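Elongation factor G (Thermus thermophilus, PDB 2DY1) binds GTP and a magnesium ion and probably acts as a GTPase in the elongation stage of protein synthesis. Local coordinates at residues A101-S106 with V113-A118; G93-A98 with W119-R124; V105-G110 with Y143-D148. All coordinates share one frame; numbering follows the deposited sequence.

Contact 1 (A101-S106 with V113-A118)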
loop_
_atom_site.group_PDB
_atom_site.type_symbol
_atom_site.label_atom_id
_atom_site.label_comp_id
_atom_site.label_asym_id
_atom_site.label_seq_id
_atom_site.Cartn_x
_atom_site.Cartn_y
_atom_site.Cartn_z
ATOM N N ALA A 101 -2.369 -11.238 -14.119
ATOM C CA ALA A 101 -3.377 -10.845 -13.145
ATOM C C ALA A 101 -4.756 -11.315 -13.603
ATOM O O ALA A 101 -5.120 -11.136 -14.758
ATOM C CB ALA A 101 -3.389 -9.338 -13.001
ATOM N N LEU A 102 -5.497 -11.953 -12.700
ATOM C CA LEU A 102 -6.876 -12.376 -12.964
ATOM C C LEU A 102 -7.652 -11.342 -12.162
ATOM O O LEU A 102 -7.539 -11.289 -10.937
ATOM C CB LEU A 102 -7.134 -13.784 -12.417
ATOM C CG LEU A 102 -8.599 -14.258 -12.434
ATOM C CD1 LEU A 102 -9.164 -14.231 -13.890
ATOM C CD2 LEU A 102 -8.687 -15.698 -11.877
ATOM N N VAL A 103 -8.446 -10.532 -12.847
ATOM C CA VAL A 103 -9.147 -9.427 -12.202
ATOM C C VAL A 103 -10.628 -9.729 -12.071
ATOM O O VAL A 103 -11.327 -9.809 -13.066
ATOM C CB VAL A 103 -8.936 -8.123 -13.045
ATOM C CG1 VAL A 103 -9.533 -6.918 -12.331
ATOM C CG2 VAL A 103 -7.416 -7.902 -13.315
ATOM N N ALA A 104 -11.094 -9.918 -10.830
ATOM C CA ALA A 104 -12.503 -10.213 -10.578
ATOM C C ALA A 104 -13.286 -8.918 -10.650
ATOM O O ALA A 104 -12.865 -7.885 -10.114
ATOM C CB ALA A 104 -12.688 -10.826 -9.187
ATOM N N VAL A 105 -14.425 -8.985 -11.335
ATOM C CA VAL A 105 -15.305 -7.831 -11.489
ATOM C C VAL A 105 -16.733 -8.302 -11.217
ATOM O O VAL A 105 -17.236 -9.210 -11.873
ATOM C CB VAL A 105 -15.230 -7.262 -12.943
ATOM C CG1 VAL A 105 -16.310 -6.173 -13.165
ATOM C CG2 VAL A 105 -13.850 -6.695 -13.197
ATOM N N SER A 106 -17.392 -7.683 -10.239
ATOM C CA SER A 106 -18.778 -8.035 -9.928
ATOM C C SER A 106 -19.698 -7.503 -11.035
ATOM O O SER A 106 -19.584 -6.343 -11.429
ATOM C CB SER A 106 -19.177 -7.401 -8.585
ATOM O OG SER A 106 -20.585 -7.336 -8.469
ATOM N N VAL A 113 -13.159 1.513 -8.168
ATOM C CA VAL A 113 -11.862 2.117 -7.915
ATOM C C VAL A 113 -10.804 1.065 -7.599
ATOM O O VAL A 113 -9.681 1.148 -8.098
ATOM C CB VAL A 113 -11.941 3.141 -6.772
ATOM C CG1 VAL A 113 -10.555 3.679 -6.452
ATOM C CG2 VAL A 113 -12.846 4.291 -7.197
ATOM N N GLY A 114 -11.169 0.065 -6.800
ATOM C CA GLY A 114 -10.212 -0.978 -6.452
ATOM C C GLY A 114 -9.799 -1.828 -7.639
ATOM O O GLY A 114 -8.702 -2.401 -7.663
ATOM N N THR A 115 -10.689 -1.925 -8.626
ATOM C CA THR A 115 -10.433 -2.686 -9.837
ATOM C C THR A 115 -9.357 -1.926 -10.615
ATOM O O THR A 115 -8.374 -2.507 -11.057
ATOM C CB THR A 115 -11.697 -2.764 -10.731
ATOM O OG1 THR A 115 -12.847 -3.055 -9.927
ATOM C CG2 THR A 115 -11.532 -3.845 -11.779
ATOM N N GLU A 116 -9.566 -0.621 -10.774
ATOM C CA GLU A 116 -8.620 0.224 -11.496
ATOM C C GLU A 116 -7.242 0.225 -10.851
ATOM O O GLU A 116 -6.240 0.168 -11.547
ATOM C CB GLU A 116 -9.143 1.666 -11.571
ATOM C CG GLU A 116 -10.285 1.853 -12.547
ATOM C CD GLU A 116 -9.826 1.872 -14.003
ATOM O OE1 GLU A 116 -8.646 1.553 -14.279
ATOM O OE2 GLU A 116 -10.654 2.207 -14.878
ATOM N N ARG A 117 -7.192 0.298 -9.525
ATOM C CA ARG A 117 -5.891 0.311 -8.858
ATOM C C ARG A 117 -5.086 -0.946 -9.166
ATOM O O ARG A 117 -3.892 -0.869 -9.473
ATOM C CB ARG A 117 -6.030 0.402 -7.344
ATOM C CG ARG A 117 -6.679 1.642 -6.766
ATOM C CD ARG A 117 -6.393 1.614 -5.278
ATOM N NE ARG A 117 -7.414 2.215 -4.427
ATOM C CZ ARG A 117 -8.369 1.589 -3.759
ATOM N NH1 ARG A 117 -8.467 0.290 -3.850
ATOM N NH2 ARG A 117 -9.204 2.280 -2.998
ATOM N N ALA A 118 -5.724 -2.108 -9.056
ATOM C CA ALA A 118 -5.013 -3.356 -9.323
ATOM C C ALA A 118 -4.639 -3.434 -10.801
ATOM O O ALA A 118 -3.546 -3.882 -11.145
ATOM C CB ALA A 118 -5.877 -4.549 -8.926
HETATM O O HOH W 1 -13.481 -5.453 -9.173
#

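Contact 2 (G93-A98 with W119-R124)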
loop_
_atom_site.group_PDB
_atom_site.type_symbol
_atom_site.label_atom_id
_atom_site.label_comp_id
_atom_site.label_asym_id
_atom_site.label_seq_id
_atom_site.Cartn_x
_atom_site.Cartn_y
_atom_site.Cartn_z
ATOM N N GLY A 93 2.431 -6.796 -3.607
ATOM C CA GLY A 93 3.320 -7.940 -3.455
ATOM C C GLY A 93 2.822 -9.142 -4.255
ATOM O O GLY A 93 3.617 -9.862 -4.861
ATOM N N ALA A 94 1.510 -9.387 -4.260
ATOM C CA ALA A 94 0.946 -10.518 -5.004
ATOM C C ALA A 94 1.149 -10.318 -6.500
ATOM O O ALA A 94 1.486 -11.262 -7.204
ATOM C CB ALA A 94 -0.545 -10.686 -4.692
ATOM N N LEU A 95 0.961 -9.090 -6.976
ATOM C CA LEU A 95 1.142 -8.821 -8.398
ATOM C C LEU A 95 2.621 -8.978 -8.772
ATOM O O LEU A 95 2.944 -9.527 -9.830
ATOM C CB LEU A 95 0.595 -7.422 -8.750
ATOM C CG LEU A 95 -0.947 -7.393 -8.771
ATOM C CD1 LEU A 95 -1.447 -5.968 -8.700
ATOM C CD2 LEU A 95 -1.476 -8.120 -10.016
ATOM N N GLU A 96 3.516 -8.506 -7.906
ATOM C CA GLU A 96 4.967 -8.647 -8.141
ATOM C C GLU A 96 5.352 -10.103 -8.314
ATOM O O GLU A 96 6.236 -10.449 -9.116
ATOM C CB GLU A 96 5.757 -8.174 -6.929
ATOM C CG GLU A 96 6.153 -6.769 -6.861
ATOM C CD GLU A 96 7.293 -6.617 -5.873
ATOM O OE1 GLU A 96 7.721 -5.491 -5.641
ATOM O OE2 GLU A 96 7.771 -7.648 -5.336
ATOM N N ALA A 97 4.709 -10.958 -7.520
ATOM C CA ALA A 97 4.972 -12.379 -7.500
ATOM C C ALA A 97 4.407 -13.192 -8.636
ATOM O O ALA A 97 4.815 -14.318 -8.829
ATOM C CB ALA A 97 4.447 -12.970 -6.177
ATOM N N ALA A 98 3.462 -12.630 -9.385
ATOM C CA ALA A 98 2.794 -13.393 -10.441
ATOM C C ALA A 98 3.226 -12.990 -11.834
ATOM O O ALA A 98 3.846 -11.954 -11.998
ATOM C CB ALA A 98 1.283 -13.208 -10.311
ATOM N N TRP A 119 -5.557 -3.014 -11.674
ATOM C CA TRP A 119 -5.315 -3.031 -13.117
ATOM C C TRP A 119 -4.080 -2.196 -13.476
ATOM O O TRP A 119 -3.228 -2.623 -14.255
ATOM C CB TRP A 119 -6.539 -2.470 -13.842
ATOM C CG TRP A 119 -6.511 -2.660 -15.332
ATOM C CD1 TRP A 119 -6.014 -1.798 -16.272
ATOM C CD2 TRP A 119 -7.012 -3.786 -16.043
ATOM N NE1 TRP A 119 -6.178 -2.326 -17.529
ATOM C CE2 TRP A 119 -6.788 -3.549 -17.418
ATOM C CE3 TRP A 119 -7.635 -4.977 -15.653
ATOM C CZ2 TRP A 119 -7.164 -4.466 -18.404
ATOM C CZ3 TRP A 119 -8.010 -5.890 -16.630
ATOM C CH2 TRP A 119 -7.770 -5.627 -17.994
ATOM N N THR A 120 -3.988 -1.010 -12.886
ATOM C CA THR A 120 -2.875 -0.102 -13.147
ATOM C C THR A 120 -1.539 -0.683 -12.679
ATOM O O THR A 120 -0.534 -0.579 -13.379
ATOM C CB THR A 120 -3.111 1.253 -12.451
ATOM O OG1 THR A 120 -4.256 1.884 -13.032
ATOM C CG2 THR A 120 -1.902 2.162 -12.624
ATOM N N VAL A 121 -1.534 -1.278 -11.491
ATOM C CA VAL A 121 -0.301 -1.879 -10.973
ATOM C C VAL A 121 0.117 -3.008 -11.910
ATOM O O VAL A 121 1.298 -3.126 -12.276
ATOM C CB VAL A 121 -0.513 -2.426 -9.550
ATOM C CG1 VAL A 121 0.739 -3.190 -9.074
ATOM C CG2 VAL A 121 -0.812 -1.258 -8.616
ATOM N N ALA A 122 -0.852 -3.823 -12.332
ATOM C CA ALA A 122 -0.539 -4.923 -13.229
ATOM C C ALA A 122 0.064 -4.386 -14.524
ATOM O O ALA A 122 1.034 -4.938 -15.041
ATOM C CB ALA A 122 -1.811 -5.743 -13.538
ATOM N N GLU A 123 -0.532 -3.317 -15.046
ATOM C CA GLU A 123 -0.055 -2.701 -16.285
ATOM C C GLU A 123 1.391 -2.224 -16.139
ATOM O O GLU A 123 2.230 -2.499 -17.014
ATOM C CB GLU A 123 -0.986 -1.540 -16.663
ATOM C CG GLU A 123 -1.003 -1.197 -18.148
ATOM C CD GLU A 123 -2.273 -0.459 -18.552
ATOM O OE1 GLU A 123 -2.529 0.636 -18.001
ATOM O OE2 GLU A 123 -3.020 -0.978 -19.413
ATOM N N ARG A 124 1.698 -1.542 -15.035
ATOM C CA ARG A 124 3.051 -1.033 -14.806
ATOM C C ARG A 124 4.067 -2.157 -14.674
ATOM O O ARG A 124 5.230 -1.982 -15.010
ATOM C CB ARG A 124 3.100 -0.121 -13.571
ATOM C CG ARG A 124 2.298 1.174 -13.725
ATOM C CD ARG A 124 2.786 2.263 -12.771
ATOM N NE ARG A 124 2.671 1.877 -11.366
ATOM C CZ ARG A 124 1.885 2.484 -10.480
ATOM N NH1 ARG A 124 1.137 3.514 -10.850
ATOM N NH2 ARG A 124 1.850 2.065 -9.220
#

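Contact 3 (V105-G110 with Y143-D148)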
loop_
_atom_site.group_PDB
_atom_site.type_symbol
_atom_site.label_atom_id
_atom_site.label_comp_id
_atom_site.label_asym_id
_atom_site.label_seq_id
_atom_site.Cartn_x
_atom_site.Cartn_y
_atom_site.Cartn_z
ATOM N N VAL A 105 -14.425 -8.985 -11.335
ATOM C CA VAL A 105 -15.305 -7.831 -11.489
ATOM C C VAL A 105 -16.733 -8.302 -11.217
ATOM O O VAL A 105 -17.236 -9.210 -11.873
ATOM C CB VAL A 105 -15.230 -7.262 -12.943
ATOM C CG1 VAL A 105 -16.310 -6.173 -13.165
ATOM C CG2 VAL A 105 -13.850 -6.695 -13.197
ATOM N N SER A 106 -17.392 -7.683 -10.239
ATOM C CA SER A 106 -18.778 -8.035 -9.928
ATOM C C SER A 106 -19.698 -7.503 -11.035
ATOM O O SER A 106 -19.584 -6.343 -11.429
ATOM C CB SER A 106 -19.177 -7.401 -8.585
ATOM O OG SER A 106 -20.585 -7.336 -8.469
ATOM N N ALA A 107 -20.600 -8.345 -11.531
ATOM C CA ALA A 107 -21.510 -7.932 -12.588
ATOM C C ALA A 107 -22.444 -6.831 -12.095
ATOM O O ALA A 107 -22.983 -6.075 -12.893
ATOM C CB ALA A 107 -22.323 -9.121 -13.084
ATOM N N GLU A 108 -22.615 -6.736 -10.786
ATOM C CA GLU A 108 -23.482 -5.708 -10.204
ATOM C C GLU A 108 -22.852 -4.329 -10.259
ATOM O O GLU A 108 -23.507 -3.334 -10.552
ATOM C CB GLU A 108 -23.715 -5.931 -8.717
ATOM C CG GLU A 108 -24.366 -7.167 -8.248
ATOM C CD GLU A 108 -25.261 -6.845 -7.070
ATOM O OE1 GLU A 108 -26.489 -6.748 -7.276
ATOM O OE2 GLU A 108 -24.734 -6.657 -5.950
ATOM N N ALA A 109 -21.574 -4.280 -9.914
ATOM C CA ALA A 109 -20.861 -3.017 -9.832
ATOM C C ALA A 109 -19.993 -2.586 -10.992
ATOM O O ALA A 109 -19.751 -1.392 -11.163
ATOM C CB ALA A 109 -20.034 -3.005 -8.550
ATOM N N GLY A 110 -19.494 -3.530 -11.777
ATOM C CA GLY A 110 -18.636 -3.157 -12.886
ATOM C C GLY A 110 -17.264 -2.777 -12.359
ATOM O O GLY A 110 -16.903 -3.148 -11.238
ATOM N N TYR A 143 -24.170 -7.900 -21.005
ATOM C CA TYR A 143 -23.828 -7.264 -22.259
ATOM C C TYR A 143 -23.447 -5.805 -22.092
ATOM O O TYR A 143 -22.515 -5.340 -22.740
ATOM C CB TYR A 143 -24.970 -7.464 -23.254
ATOM C CG TYR A 143 -25.139 -8.932 -23.556
ATOM C CD1 TYR A 143 -25.979 -9.741 -22.782
ATOM C CD2 TYR A 143 -24.367 -9.535 -24.542
ATOM C CE1 TYR A 143 -26.036 -11.126 -22.986
ATOM C CE2 TYR A 143 -24.411 -10.909 -24.757
ATOM C CZ TYR A 143 -25.247 -11.696 -23.975
ATOM O OH TYR A 143 -25.287 -13.052 -24.201
ATOM N N ALA A 144 -24.140 -5.090 -21.207
ATOM C CA ALA A 144 -23.804 -3.700 -20.951
ATOM C C ALA A 144 -22.446 -3.676 -20.240
ATOM O O ALA A 144 -21.648 -2.766 -20.453
ATOM C CB ALA A 144 -24.879 -3.040 -20.082
ATOM N N LEU A 145 -22.192 -4.675 -19.392
ATOM C CA LEU A 145 -20.916 -4.748 -18.683
ATOM C C LEU A 145 -19.786 -4.919 -19.688
ATOM O O LEU A 145 -18.769 -4.252 -19.574
ATOM C CB LEU A 145 -20.919 -5.909 -17.683
ATOM C CG LEU A 145 -19.565 -6.144 -16.997
ATOM C CD1 LEU A 145 -19.142 -4.921 -16.193
ATOM C CD2 LEU A 145 -19.678 -7.354 -16.089
ATOM N N LEU A 146 -19.961 -5.783 -20.687
ATOM C CA LEU A 146 -18.908 -5.938 -21.697
ATOM C C LEU A 146 -18.619 -4.595 -22.385
ATOM O O LEU A 146 -17.459 -4.258 -22.640
ATOM C CB LEU A 146 -19.301 -6.974 -22.749
ATOM C CG LEU A 146 -19.362 -8.437 -22.312
ATOM C CD1 LEU A 146 -19.685 -9.319 -23.523
ATOM C CD2 LEU A 146 -18.006 -8.836 -21.722
ATOM N N GLU A 147 -19.665 -3.825 -22.699
ATOM C CA GLU A 147 -19.441 -2.526 -23.337
ATOM C C GLU A 147 -18.682 -1.594 -22.395
ATOM O O GLU A 147 -17.790 -0.851 -22.810
ATOM C CB GLU A 147 -20.768 -1.877 -23.737
ATOM C CG GLU A 147 -21.542 -2.664 -24.776
ATOM C CD GLU A 147 -22.741 -1.899 -25.310
ATOM O OE1 GLU A 147 -23.609 -2.527 -25.958
ATOM O OE2 GLU A 147 -22.811 -0.668 -25.093
ATOM N N ASP A 148 -19.033 -1.634 -21.118
ATOM C CA ASP A 148 -18.371 -0.788 -20.138
ATOM C C ASP A 148 -16.912 -1.204 -19.978
ATOM O O ASP A 148 -16.041 -0.361 -19.814
ATOM C CB ASP A 148 -19.068 -0.872 -18.781
ATOM C CG ASP A 148 -20.450 -0.239 -18.781
ATOM O OD1 ASP A 148 -20.798 0.485 -19.747
ATOM O OD2 ASP A 148 -21.178 -0.463 -17.790
#

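Contact 1 (A101-S106 with V113-A118)
Thr-115 lays its methyl group between two valines of strand 100-106. CG2 lies 3.7 Å from CG1 of Val-103 and 3.9 Å from CG2 of Val-105, so one small carbon bridges alternate residues on the same side of the strand. The two valines present different branches. In Val-103 it is CG1, anti to the backbone N (chi1 -174°), that reaches the threonine; Val-105 has nearly the same torsion but offers CG2, the branch beside its own N, and its side chain meets that of Thr-115 at about a right angle.

Threonine suits the place because its two branches do separate work. With chi1 at -44°, the methyl faces the valines while OG1 stays beside its own backbone N. There the hydroxyl is hydrogen-bonded to the backbone N of Gln-112, just ahead of the helix, and to a water 2.6 Å from OG1. That water donates to Ala-104 O at 2.7 Å, linking helix and strand by a polar bridge next to the apolar contact. Beta-branched valine fits the extended backbone and gives the helix a compact hydrocarbon surface.

Strand 100-106 and helix 113-124 form the first half of a beta-alpha-beta crossover completed by strand 129-134. Strand 100-106 runs parallel between strands 9-16 and 129-134, and Trp-119 continues the helix packing on Val-103.

Contact 2 (G93-A98 with W119-R124)
Leu-95 meets Val-121 and Ala-122 through its two methyl groups, and it makes all the contacts of residues 93-98 with residues 119-124. Just ahead of it in the sequence, Ala-94 packs on Thr-64 and Ala-81.

At Leu-95 the side chain leaves the backbone toward helix 113-124. A chi1 of -74° sets CG beside the backbone N and carries the fork of the side chain toward Val-121 and Ala-122. CD1 comes within 3.6 Å of Val-121 CG1 and 3.8 Å of Val-121 CB, lying against the root of the valine as well as one branch. CD2 lies 4.3 Å from Ala-122 CB, and CD1 is equally near Ala-122 N. A forked leucine can thus serve two successive residues, and the short alanine lets the helices approach, with the CA atoms of Leu-95 and Ala-122 6.4 Å apart.

Glu-96, the next residue, starts away from this interface and serves another: its carboxylate forms a salt bridge with Lys-287 and accepts a hydrogen bond from the backbone N of Ala-376. Ala-97 N still bonds to Gly-93 O at 3.1 Å, and Ala-98 has left helical geometry as the chain heads into strand 100-106.

Ala-13, Val-15 and Ala-101 of the sheet also touch Leu-95, making its methyls part of a wider apolar core. No hydrogen bond or charge pair joins the two segments. With buried aliphatic carbon on both sides, the contact probably rests on dispersion and the exclusion of water, so it depends on shape and closeness of fit.

Contact 3 (V105-G110 with Y143-D148)
Leu-145 reaches from helix 142-153 into the bend where strand 100-106 ends, touching Val-105, Ala-107 and Gly-110. Its CB leaves the helix toward that bend, and CG, anti to the backbone N (chi1 174°), extends the chain before it forks. CB and CG themselves make no close approach; they carry the methyls across. CD1 packs 3.8 Å from CA of Gly-110 and 4.3 Å from CG1 of Val-105, lying between the strand's end and the returning turn. CD2 takes Ala-107, 4.0 Å from its CA and 4.4 Å from its CB.

Each partner is suited to this fit. Gly-110 has a positive phi of 75°, easily adopted without a side chain. Alanine at 107 keeps the turn slim, while Val-105 supplies one methyl, CG1, of its branched side chain. The bend is held from within: Ser-106 OG accepts from Glu-108 N at 3.1 Å, an ST turn, and Ser-106 O accepts from Gly-110 N at 2.8 Å. It borders the nucleotide site, the side chain of Ala-107 being about 5 Å from that of the GTP-binding Lys-135.

Strand 129-134 runs beside strand 100-106 and meets both sides of the contact, since Val-133 touches Leu-145 and Ala-107 alike. On another side of helix 142-153, Leu-146 packs on Pro-158 and Leu-161 of strand 156-165, a farther strand of the same sheet.

In the fold
All three contacts belong to the GTP-binding domain and lie on or next to strand 100-106. Along the chain, the segments of contact 2 flank those of contact 1, and helix 142-153 of contact 3 comes last. Contacts 1 and 2 share helix 113-124, have centres about 11 Å apart and touch, as where Ala-118 O lies 3.8 Å from Leu-95 CD1; they form one continuous core. Contact 3 shares Val-105 and Ser-106 with contact 1, at about 12 Å between centres, but has its centre about 22 Å from that of contact 2 and does not touch it. The strand thus links helix packing at its start to a turn at its end, where the side chain of Ala-107 is about 8 Å from GTP.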